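Local coordinates for protein alginase (Pseudoalteromonas, PDB 4Q8K) that depolymerises the polysaccharide alginate as a lyase of family 18, probably breaking its glycosidic bonds by beta-elimination, at residues Leu175-Ile180 and Trp187-Lys192; Glu206-Thr211 and Ser315-Gly320; Thr243-Phe248 and Tyr261-Asn266. All blocks are in the same frame, centred on the assembly; numbering follows the deposited sequence.

Interaction 1 (Leu175-Ile180 and Trp187-Lys192); sequences LEAQHI and WRHEYK. With SO4 (sulfate ion), chain D.
Gln-178 lies flat along one face of the Trp-187 indole. Its CA sits 3.7 Å from the centroid of the five-membered ring, close to the ring normal, a CH-pi contact; the chain leaves the helix here with positive phi, which probably helps to bring this CA over the ring. The side chain then runs alongside the indole, CB being 3.6 Å from Trp-187 CE2. Branched Ile-180 suits the edge of the ring, where its CG2 lies in plane 3.5 Å from Trp-187 CD1. Ala-177, small enough for its place, sets CB over the face of the His-189 imidazole, 3.5 Å from the centroid.

Beside these apolar contacts, His-179 and Arg-188 form a single antiparallel hydrogen-bonded bridge, the N of Arg-188 meeting the O of His-179 at 2.9 Å and the N of His-179 the O of Arg-188 at 3.2 Å. This fastens the turn after helix 174-177 to strand 186-193 of the large curved sheet in the lyase's beta-sandwich. A water adds a second grip on His-179 O and accepts from Arg-188 NE.

Farther along, the arginine chain bends at chi3 (59°) and presents the edge of its guanidinium to a sulfate, with Arg-188 NH1 2.9 Å from sulfate O3 and Arg-188 NH2 3.2 Å from O4. Thr-181 also binds this ion, which probably comes from the crystallisation liquor. Glu-157 makes a salt bridge to Arg-188 NH1. In the next shell, Trp-187 NE1 is hydrogen-bonded to Ser-340 of helix 340-349, while His-189 ND1 pairs with the backbone N of Val-173.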
loop_
_atom_site.group_PDB
_atom_site.type_symbol
_atom_site.label_atom_id
_atom_site.label_comp_id
_atom_site.label_asym_id
_atom_site.label_seq_id
_atom_site.Cartn_x
_atom_site.Cartn_y
_atom_site.Cartn_z
ATOM N N LEU A 175 -9.872 -9.310 -1.547
ATOM C CA LEU A 175 -10.872 -10.287 -1.108
ATOM C C LEU A 175 -11.152 -11.310 -2.198
ATOM O O LEU A 175 -11.694 -12.387 -1.923
ATOM C CB LEU A 175 -12.181 -9.611 -0.705
ATOM C CG LEU A 175 -12.130 -8.649 0.485
ATOM C CD1 LEU A 175 -13.443 -7.890 0.596
ATOM C CD2 LEU A 175 -11.778 -9.374 1.786
ATOM N N GLU A 176 -10.854 -10.964 -3.441
ATOM C CA GLU A 176 -11.002 -11.875 -4.575
ATOM C C GLU A 176 -9.669 -12.529 -4.972
ATOM O O GLU A 176 -9.575 -13.731 -5.151
ATOM C CB GLU A 176 -11.658 -11.161 -5.757
ATOM C CG GLU A 176 -12.969 -10.492 -5.414
ATOM C CD GLU A 176 -13.522 -9.618 -6.516
ATOM O OE1 GLU A 176 -13.589 -10.105 -7.643
ATOM O OE2 GLU A 176 -13.897 -8.458 -6.281
ATOM N N ALA A 177 -8.618 -11.715 -5.082
ATOM C CA ALA A 177 -7.305 -12.244 -5.444
ATOM C C ALA A 177 -6.726 -13.115 -4.341
ATOM O O ALA A 177 -6.094 -14.147 -4.607
ATOM C CB ALA A 177 -6.345 -11.110 -5.794
ATOM N N GLN A 178 -6.935 -12.692 -3.097
ATOM C CA GLN A 178 -6.584 -13.494 -1.927
ATOM C C GLN A 178 -5.127 -13.967 -1.938
ATOM O O GLN A 178 -4.815 -15.086 -1.543
ATOM C CB GLN A 178 -7.557 -14.690 -1.787
ATOM C CG GLN A 178 -9.035 -14.283 -1.884
ATOM C CD GLN A 178 -10.023 -15.458 -1.818
ATOM O OE1 GLN A 178 -11.237 -15.256 -1.815
ATOM N NE2 GLN A 178 -9.504 -16.674 -1.781
ATOM N N HIS A 179 -4.217 -13.112 -2.379
ATOM C CA HIS A 179 -2.838 -13.550 -2.483
ATOM C C HIS A 179 -2.119 -13.510 -1.148
ATOM O O HIS A 179 -2.204 -12.525 -0.423
ATOM C CB HIS A 179 -2.082 -12.711 -3.514
ATOM C CG HIS A 179 -0.810 -13.345 -3.966
ATOM N ND1 HIS A 179 -0.771 -14.296 -4.964
ATOM C CD2 HIS A 179 0.463 -13.200 -3.531
ATOM C CE1 HIS A 179 0.477 -14.691 -5.141
ATOM N NE2 HIS A 179 1.245 -14.040 -4.286
ATOM N N ILE A 180 -1.405 -14.583 -0.820
ATOM C CA ILE A 180 -0.614 -14.611 0.405
ATOM C C ILE A 180 0.872 -14.893 0.188
ATOM O O ILE A 180 1.297 -15.287 -0.902
ATOM C CB ILE A 180 -1.146 -15.649 1.429
ATOM C CG1 ILE A 180 -0.979 -17.070 0.890
ATOM C CG2 ILE A 180 -2.592 -15.373 1.797
ATOM C CD1 ILE A 180 -1.252 -18.135 1.936
ATOM N N TRP A 187 -4.473 -10.449 3.051
ATOM C CA TRP A 187 -4.606 -10.818 1.649
ATOM C C TRP A 187 -4.162 -9.631 0.829
ATOM O O TRP A 187 -4.433 -8.496 1.207
ATOM C CB TRP A 187 -6.058 -11.103 1.314
ATOM C CG TRP A 187 -6.471 -12.518 1.538
ATOM C CD1 TRP A 187 -5.652 -13.600 1.721
ATOM C CD2 TRP A 187 -7.807 -13.003 1.625
ATOM N NE1 TRP A 187 -6.409 -14.739 1.896
ATOM C CE2 TRP A 187 -7.734 -14.397 1.830
ATOM C CE3 TRP A 187 -9.063 -12.399 1.520
ATOM C CZ2 TRP A 187 -8.869 -15.188 1.966
ATOM C CZ3 TRP A 187 -10.189 -13.186 1.638
ATOM C CH2 TRP A 187 -10.084 -14.569 1.854
ATOM N N ARG A 188 -3.497 -9.878 -0.295
ATOM C CA ARG A 188 -3.065 -8.766 -1.139
ATOM C C ARG A 188 -3.414 -8.928 -2.611
ATOM O O ARG A 188 -3.621 -10.042 -3.116
ATOM C CB ARG A 188 -1.560 -8.501 -0.995
ATOM C CG ARG A 188 -0.693 -9.451 -1.813
ATOM C CD ARG A 188 0.773 -9.309 -1.476
ATOM N NE ARG A 188 1.038 -9.566 -0.065
ATOM C CZ ARG A 188 2.244 -9.553 0.491
ATOM N NH1 ARG A 188 3.322 -9.282 -0.239
ATOM N NH2 ARG A 188 2.372 -9.811 1.786
ATOM N N HIS A 189 -3.472 -7.786 -3.286
ATOM C CA HIS A 189 -3.555 -7.712 -4.736
ATOM C C HIS A 189 -2.657 -6.529 -5.082
ATOM O O HIS A 189 -3.016 -5.387 -4.810
ATOM C CB HIS A 189 -4.977 -7.437 -5.171
ATOM C CG HIS A 189 -5.286 -7.910 -6.557
ATOM N ND1 HIS A 189 -6.455 -7.594 -7.203
ATOM C CD2 HIS A 189 -4.566 -8.672 -7.417
ATOM C CE1 HIS A 189 -6.458 -8.155 -8.406
ATOM N NE2 HIS A 189 -5.326 -8.815 -8.556
ATOM N N GLU A 190 -1.492 -6.802 -5.664
ATOM C CA GLU A 190 -0.396 -5.846 -5.611
ATOM C C GLU A 190 0.613 -6.050 -6.739
ATOM O O GLU A 190 0.807 -7.177 -7.221
ATOM C CB GLU A 190 0.297 -6.062 -4.269
ATOM C CG GLU A 190 1.404 -5.122 -3.891
ATOM C CD GLU A 190 1.917 -5.449 -2.504
ATOM O OE1 GLU A 190 2.708 -6.412 -2.361
ATOM O OE2 GLU A 190 1.509 -4.759 -1.555
ATOM N N TYR A 191 1.257 -4.958 -7.148
ATOM C CA TYR A 191 2.383 -5.034 -8.072
ATOM C C TYR A 191 3.665 -4.726 -7.306
ATOM O O TYR A 191 3.655 -3.913 -6.380
ATOM C CB TYR A 191 2.233 -4.013 -9.197
ATOM C CG TYR A 191 1.227 -4.357 -10.273
ATOM C CD1 TYR A 191 1.495 -5.348 -11.212
ATOM C CD2 TYR A 191 0.026 -3.665 -10.374
ATOM C CE1 TYR A 191 0.587 -5.643 -12.204
ATOM C CE2 TYR A 191 -0.890 -3.958 -11.355
ATOM C CZ TYR A 191 -0.603 -4.948 -12.271
ATOM O OH TYR A 191 -1.518 -5.243 -13.251
ATOM N N LYS A 192 4.770 -5.358 -7.697
ATOM C CA LYS A 192 6.056 -5.111 -7.057
ATOM C C LYS A 192 7.181 -4.999 -8.083
ATOM O O LYS A 192 7.205 -5.735 -9.064
ATOM C CB LYS A 192 6.382 -6.226 -6.059
ATOM C CG LYS A 192 6.340 -7.624 -6.675
ATOM C CD LYS A 192 6.832 -8.687 -5.709
ATOM C CE LYS A 192 6.764 -10.077 -6.368
ATOM N NZ LYS A 192 7.277 -11.138 -5.448
HETATM S S SO4 D . 6.166 -10.159 2.532
HETATM O O1 SO4 D . 7.286 -11.103 2.500
HETATM O O2 SO4 D . 6.590 -8.954 3.248
HETATM O O3 SO4 D . 5.771 -9.847 1.160
HETATM O O4 SO4 D . 5.047 -10.766 3.238
HETATM O O HOH W 1 -0.590 -11.091 1.643
#

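Interaction 2 (Glu206-Thr211 and Ser315-Gly320); sequences EVFEAT and SYFKFG
Phe-208 packs against both Phe-317 and Phe-319, which lie on the same side of its ring, and the three form an aromatic cluster in the core of the beta-sandwich, of the jelly-roll kind expected for this lyase family. Strands 206-211 and 316-319 belong to the two facing sheets; their axes run almost parallel, 10.0 Å apart, a spacing bridged by side chains and, at one end, by water, and large flat hydrocarbons suit it.

At the base of Phe-208, CB already touches Phe-317, 3.7 Å from its CZ. CG anti to the backbone N (chi1 174°) carries the ring across to the other sheet. There Phe-208 CG lies 3.6 Å from Phe-317 CE2, which CD1 of Phe-208 also touches; the two planes meet at 48°, neither stacked nor edge-to-face. Farther out the partner changes. Phe-208 CE1 stands 3.5 Å above the ring plane of Phe-319, over its centre, and at the tip Phe-208 CZ comes to 3.6 Å from Phe-319 CD2, with planes 39° apart. One phenyl group thus serves two, its inner half against Phe-317 and its outer end over the face of Phe-319.

Beside the cluster lies Glu-206, whose OE1 rests 3.4 Å from Phe-317 CB. This buried carboxylate is well supplied with partners: Tyr-364 OH bonds to OE1, while His-227 NE2 and Asn-291 ND2 bond to OE2. Two waters complete its link to the opposite strand. One donates to OE2 and also to Ser-315 OG; the other donates to Glu-206 OE1 at 2.9 Å and accepts from the backbone N of Phe-317 at 3.1 Å.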
loop_
_atom_site.group_PDB
_atom_site.type_symbol
_atom_site.label_atom_id
_atom_site.label_comp_id
_atom_site.label_asym_id
_atom_site.label_seq_id
_atom_site.Cartn_x
_atom_site.Cartn_y
_atom_site.Cartn_z
ATOM N N GLU A 206 12.725 7.567 -8.151
ATOM C CA GLU A 206 11.430 7.037 -8.550
ATOM C C GLU A 206 10.313 7.981 -8.245
ATOM O O GLU A 206 10.296 8.596 -7.224
ATOM C CB GLU A 206 11.030 5.836 -7.745
ATOM C CG GLU A 206 11.931 4.695 -7.693
ATOM C CD GLU A 206 11.458 3.708 -6.635
ATOM O OE1 GLU A 206 10.651 2.867 -6.993
ATOM O OE2 GLU A 206 11.919 3.803 -5.503
ATOM N N VAL A 207 9.345 8.008 -9.127
ATOM C CA VAL A 207 8.138 8.774 -8.899
ATOM C C VAL A 207 6.949 7.888 -9.233
ATOM O O VAL A 207 6.875 7.336 -10.337
ATOM C CB VAL A 207 8.084 10.012 -9.808
ATOM C CG1 VAL A 207 6.771 10.757 -9.616
ATOM C CG2 VAL A 207 9.282 10.934 -9.540
ATOM N N PHE A 208 6.031 7.731 -8.281
ATOM C CA PHE A 208 4.772 7.055 -8.545
ATOM C C PHE A 208 3.654 8.040 -8.255
ATOM O O PHE A 208 3.653 8.697 -7.212
ATOM C CB PHE A 208 4.615 5.806 -7.667
ATOM C CG PHE A 208 3.266 5.132 -7.796
ATOM C CD1 PHE A 208 3.052 4.175 -8.765
ATOM C CD2 PHE A 208 2.219 5.455 -6.937
ATOM C CE1 PHE A 208 1.810 3.540 -8.884
ATOM C CE2 PHE A 208 0.985 4.843 -7.052
ATOM C CZ PHE A 208 0.780 3.879 -8.030
ATOM N N GLU A 209 2.725 8.166 -9.196
ATOM C CA GLU A 209 1.554 8.995 -8.995
ATOM C C GLU A 209 0.325 8.248 -9.476
ATOM O O GLU A 209 0.382 7.533 -10.477
ATOM C CB GLU A 209 1.683 10.335 -9.726
ATOM C CG GLU A 209 0.536 11.301 -9.426
ATOM C CD GLU A 209 0.880 12.756 -9.700
ATOM O OE1 GLU A 209 1.952 13.034 -10.280
ATOM O OE2 GLU A 209 0.069 13.627 -9.318
ATOM N N ALA A 210 -0.774 8.408 -8.750
ATOM C CA ALA A 210 -2.031 7.789 -9.117
ATOM C C ALA A 210 -3.203 8.559 -8.521
ATOM O O ALA A 210 -3.083 9.191 -7.464
ATOM C CB ALA A 210 -2.056 6.341 -8.657
ATOM N N THR A 211 -4.315 8.537 -9.239
ATOM C CA THR A 211 -5.604 8.957 -8.722
ATOM C C THR A 211 -6.232 7.707 -8.103
ATOM O O THR A 211 -6.434 6.690 -8.786
ATOM C CB THR A 211 -6.483 9.507 -9.860
ATOM O OG1 THR A 211 -5.908 10.725 -10.350
ATOM C CG2 THR A 211 -7.905 9.774 -9.397
ATOM N N SER A 315 16.063 -2.778 -2.281
ATOM C CA SER A 315 14.748 -2.234 -1.966
ATOM C C SER A 315 13.807 -2.358 -3.144
ATOM O O SER A 315 14.236 -2.487 -4.284
ATOM C CB SER A 315 14.880 -0.759 -1.567
ATOM O OG SER A 315 15.292 0.030 -2.672
ATOM N N TYR A 316 12.508 -2.309 -2.874
ATOM C CA TYR A 316 11.547 -2.372 -3.961
ATOM C C TYR A 316 10.209 -1.747 -3.630
ATOM O O TYR A 316 9.685 -1.911 -2.532
ATOM C CB TYR A 316 11.388 -3.803 -4.496
ATOM C CG TYR A 316 10.885 -4.878 -3.542
ATOM C CD1 TYR A 316 11.681 -5.337 -2.496
ATOM C CD2 TYR A 316 9.638 -5.474 -3.728
ATOM C CE1 TYR A 316 11.235 -6.349 -1.642
ATOM C CE2 TYR A 316 9.196 -6.486 -2.886
ATOM C CZ TYR A 316 9.999 -6.913 -1.850
ATOM O OH TYR A 316 9.567 -7.916 -1.011
ATOM N N PHE A 317 9.688 -1.012 -4.603
ATOM C CA PHE A 317 8.406 -0.356 -4.490
ATOM C C PHE A 317 7.276 -1.326 -4.832
ATOM O O PHE A 317 7.410 -2.147 -5.747
ATOM C CB PHE A 317 8.353 0.845 -5.434
ATOM C CG PHE A 317 7.092 1.657 -5.317
ATOM C CD1 PHE A 317 6.845 2.400 -4.178
ATOM C CD2 PHE A 317 6.175 1.698 -6.352
ATOM C CE1 PHE A 317 5.687 3.158 -4.061
ATOM C CE2 PHE A 317 5.016 2.446 -6.249
ATOM C CZ PHE A 317 4.775 3.187 -5.097
ATOM N N LYS A 318 6.171 -1.223 -4.092
ATOM C CA LYS A 318 4.959 -1.972 -4.397
ATOM C C LYS A 318 3.751 -1.063 -4.294
ATOM O O LYS A 318 3.772 -0.066 -3.562
ATOM C CB LYS A 318 4.770 -3.141 -3.418
ATOM C CG LYS A 318 6.035 -3.892 -3.076
ATOM C CD LYS A 318 5.731 -5.218 -2.387
ATOM C CE LYS A 318 5.146 -5.022 -1.003
ATOM N NZ LYS A 318 4.827 -6.357 -0.377
ATOM N N PHE A 319 2.681 -1.406 -4.998
ATOM C CA PHE A 319 1.451 -0.636 -4.849
ATOM C C PHE A 319 0.263 -1.513 -5.209
ATOM O O PHE A 319 0.415 -2.500 -5.929
ATOM C CB PHE A 319 1.495 0.619 -5.724
ATOM C CG PHE A 319 1.457 0.328 -7.195
ATOM C CD1 PHE A 319 2.624 0.020 -7.879
ATOM C CD2 PHE A 319 0.267 0.362 -7.888
ATOM C CE1 PHE A 319 2.592 -0.255 -9.240
ATOM C CE2 PHE A 319 0.228 0.089 -9.251
ATOM C CZ PHE A 319 1.397 -0.215 -9.921
ATOM N N GLY A 320 -0.905 -1.151 -4.688
ATOM C CA GLY A 320 -2.127 -1.908 -4.895
ATOM C C GLY A 320 -2.988 -1.890 -3.647
ATOM O O GLY A 320 -3.294 -0.834 -3.096
HETATM O O HOH W 2 11.890 0.375 -6.208
HETATM O O HOH W 3 13.074 1.337 -4.279
#

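Interaction 3 (Thr243-Phe248 and Tyr261-Asn266); sequences TDESGF and YVRLRN
Phe-248 lays its ring over one face of the Tyr-261 ring in a face-to-face stack, with centroids 3.8 Å apart and planes inclined by 14°. The rings are slid against each other, so that CZ of Phe-248, not its centroid, stands over the centre of the tyrosine ring, 3.3 Å above its plane. The chi1 of Tyr-261 (61°) places CG between its backbone N and carbonyl carbon, which turns the ring under the loop and brings the hydroxyl near the Glu-245 carboxylate.

A glutamate is long enough to span from loop to strand. Its extended chain meets Arg-263 from the opposite direction, and Arg-263 NH2 donates to Glu-245 OE1 at 2.7 Å in a salt bridge. OE1 lies close to the guanidinium plane, and the N-H meets it on the syn side, tilted 23° out of the carboxylate plane. The other oxygen is tied by water: one molecule donates to Glu-245 OE2 at 2.8 Å and accepts from both Tyr-261 OH and Arg-263 NE, and a second donates to Glu-245 OE2 at 2.9 Å and to Tyr-261 OH, and also hydrogen-bonds Thr-243 OG1. That threonine starts an ST turn, its OG1 3.0 Å from Glu-245 N. With a leucine in place of Tyr-261, Phe-248 would probably lose its stacking partner and both waters the hydroxyl that joins them.

The loop of residues 243-248 runs between Asp-242 and Asp-250, two calcium ligands, so the contact pins part of the calcium-binding loop to the sheet. Lys-273, on strand 271-280, also pairs with Glu-245 OE1 and touches Phe-248, while Tyr-261 also stacks on Tyr-239 of strand 234-241, the other neighbour of strand 257-265.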
loop_
_atom_site.group_PDB
_atom_site.type_symbol
_atom_site.label_atom_id
_atom_site.label_comp_id
_atom_site.label_asym_id
_atom_site.label_seq_id
_atom_site.Cartn_x
_atom_site.Cartn_y
_atom_site.Cartn_z
ATOM N N THR A 243 -9.072 2.603 11.939
ATOM C CA THR A 243 -8.795 2.034 13.261
ATOM C C THR A 243 -8.754 3.079 14.364
ATOM O O THR A 243 -8.900 4.278 14.116
ATOM C CB THR A 243 -7.434 1.317 13.313
ATOM O OG1 THR A 243 -6.391 2.299 13.360
ATOM C CG2 THR A 243 -7.249 0.399 12.104
ATOM N N ASP A 244 -8.520 2.605 15.585
ATOM C CA ASP A 244 -8.417 3.472 16.754
ATOM C C ASP A 244 -6.975 3.873 17.034
ATOM O O ASP A 244 -6.678 4.418 18.099
ATOM C CB ASP A 244 -8.984 2.759 17.991
ATOM C CG ASP A 244 -10.264 3.393 18.510
ATOM O OD1 ASP A 244 -10.759 4.354 17.892
ATOM O OD2 ASP A 244 -10.787 2.908 19.541
ATOM N N GLU A 245 -6.064 3.597 16.100
ATOM C CA GLU A 245 -4.678 3.992 16.323
ATOM C C GLU A 245 -4.637 5.501 16.444
ATOM O O GLU A 245 -5.161 6.209 15.584
ATOM C CB GLU A 245 -3.750 3.540 15.196
ATOM C CG GLU A 245 -2.334 4.092 15.364
ATOM C CD GLU A 245 -1.342 3.566 14.340
ATOM O OE1 GLU A 245 -0.260 4.179 14.222
ATOM O OE2 GLU A 245 -1.636 2.544 13.672
ATOM N N SER A 246 -4.027 5.997 17.514
ATOM C CA SER A 246 -3.998 7.437 17.750
ATOM C C SER A 246 -2.966 8.150 16.873
ATOM O O SER A 246 -2.043 7.526 16.348
ATOM C CB SER A 246 -3.728 7.741 19.229
ATOM O OG SER A 246 -2.462 7.250 19.641
ATOM N N GLY A 247 -3.134 9.460 16.723
ATOM C CA GLY A 247 -2.161 10.289 16.039
ATOM C C GLY A 247 -2.566 10.798 14.669
ATOM O O GLY A 247 -1.772 11.474 14.014
ATOM N N PHE A 248 -3.790 10.499 14.242
ATOM C CA PHE A 248 -4.260 10.901 12.918
ATOM C C PHE A 248 -5.472 11.829 13.027
ATOM O O PHE A 248 -5.935 12.116 14.131
ATOM C CB PHE A 248 -4.582 9.662 12.063
ATOM C CG PHE A 248 -3.483 8.620 12.065
ATOM C CD1 PHE A 248 -2.202 8.950 11.655
ATOM C CD2 PHE A 248 -3.728 7.321 12.486
ATOM C CE1 PHE A 248 -1.190 8.010 11.660
ATOM C CE2 PHE A 248 -2.712 6.375 12.494
ATOM C CZ PHE A 248 -1.439 6.719 12.070
ATOM N N TYR A 261 -2.528 7.944 5.829
ATOM C CA TYR A 261 -1.304 8.386 6.468
ATOM C C TYR A 261 -0.126 7.608 5.948
ATOM O O TYR A 261 -0.283 6.587 5.253
ATOM C CB TYR A 261 -1.394 8.254 8.001
ATOM C CG TYR A 261 -1.609 6.846 8.527
ATOM C CD1 TYR A 261 -0.530 6.018 8.828
ATOM C CD2 TYR A 261 -2.887 6.368 8.755
ATOM C CE1 TYR A 261 -0.724 4.744 9.331
ATOM C CE2 TYR A 261 -3.094 5.083 9.256
ATOM C CZ TYR A 261 -2.010 4.286 9.543
ATOM O OH TYR A 261 -2.221 3.012 10.032
ATOM N N VAL A 262 1.059 8.088 6.292
ATOM C CA VAL A 262 2.270 7.438 5.861
ATOM C C VAL A 262 3.165 7.126 7.048
ATOM O O VAL A 262 3.219 7.884 8.025
ATOM C CB VAL A 262 3.022 8.312 4.829
ATOM C CG1 VAL A 262 3.409 9.656 5.457
ATOM C CG2 VAL A 262 4.247 7.576 4.318
ATOM N N ARG A 263 3.848 5.990 6.987
ATOM C CA ARG A 263 4.950 5.735 7.906
ATOM C C ARG A 263 6.212 5.634 7.081
ATOM O O ARG A 263 6.242 4.904 6.075
ATOM C CB ARG A 263 4.753 4.416 8.653
ATOM C CG ARG A 263 3.643 4.448 9.672
ATOM C CD ARG A 263 3.441 3.093 10.336
ATOM N NE ARG A 263 2.631 3.262 11.536
ATOM C CZ ARG A 263 3.147 3.463 12.741
ATOM N NH1 ARG A 263 4.465 3.493 12.894
ATOM N NH2 ARG A 263 2.349 3.638 13.786
ATOM N N LEU A 264 7.239 6.356 7.521
ATOM C CA LEU A 264 8.559 6.355 6.900
ATOM C C LEU A 264 9.613 5.934 7.913
ATOM O O LEU A 264 9.717 6.520 8.992
ATOM C CB LEU A 264 8.904 7.753 6.370
ATOM C CG LEU A 264 7.945 8.322 5.326
ATOM C CD1 LEU A 264 8.348 9.762 4.954
ATOM C CD2 LEU A 264 7.928 7.434 4.093
ATOM N N ARG A 265 10.413 4.931 7.569
ATOM C CA ARG A 265 11.463 4.491 8.482
ATOM C C ARG A 265 12.716 5.359 8.345
ATOM O O ARG A 265 13.369 5.355 7.304
ATOM C CB ARG A 265 11.798 3.022 8.237
ATOM C CG ARG A 265 12.625 2.397 9.343
ATOM C CD ARG A 265 12.698 0.871 9.200
ATOM N NE ARG A 265 11.397 0.203 9.318
ATOM C CZ ARG A 265 10.787 -0.056 10.475
ATOM N NH1 ARG A 265 9.612 -0.675 10.490
ATOM N NH2 ARG A 265 11.346 0.309 11.621
ATOM N N ASN A 266 13.051 6.109 9.389
ATOM C CA ASN A 266 14.192 7.019 9.304
ATOM C C ASN A 266 15.560 6.325 9.347
ATOM O O ASN A 266 15.642 5.093 9.428
ATOM C CB ASN A 266 14.087 8.179 10.316
ATOM C CG ASN A 266 14.185 7.730 11.777
ATOM O OD1 ASN A 266 13.583 8.349 12.661
ATOM N ND2 ASN A 266 14.963 6.689 12.040
HETATM O O HOH W 4 -3.959 1.876 12.137
HETATM O O HOH W 5 0.016 2.154 11.503
#

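How the interactions relate
All three contacts reach the same large antiparallel sheet. Interaction 2 is the buried one, joining that sheet to the second through aromatic rings, whereas interactions 1 and 3 are partly buried and fasten a turn and a loop to strands 186-193 and 257-265, interaction 1 adding a backbone bridge and interaction 3 a salt bridge; waters take part in all three. Interactions 1 and 2 meet directly, since strands 186-193 and 316-319 are neighbours: Lys-318 makes a salt bridge with Glu-190, and Tyr-191 N probably bonds to Phe-319 O. Interaction 3 lies across the chain's centre from interaction 1, about 23 Å between centres, and is nested in sequence within the long span closed by interaction 2.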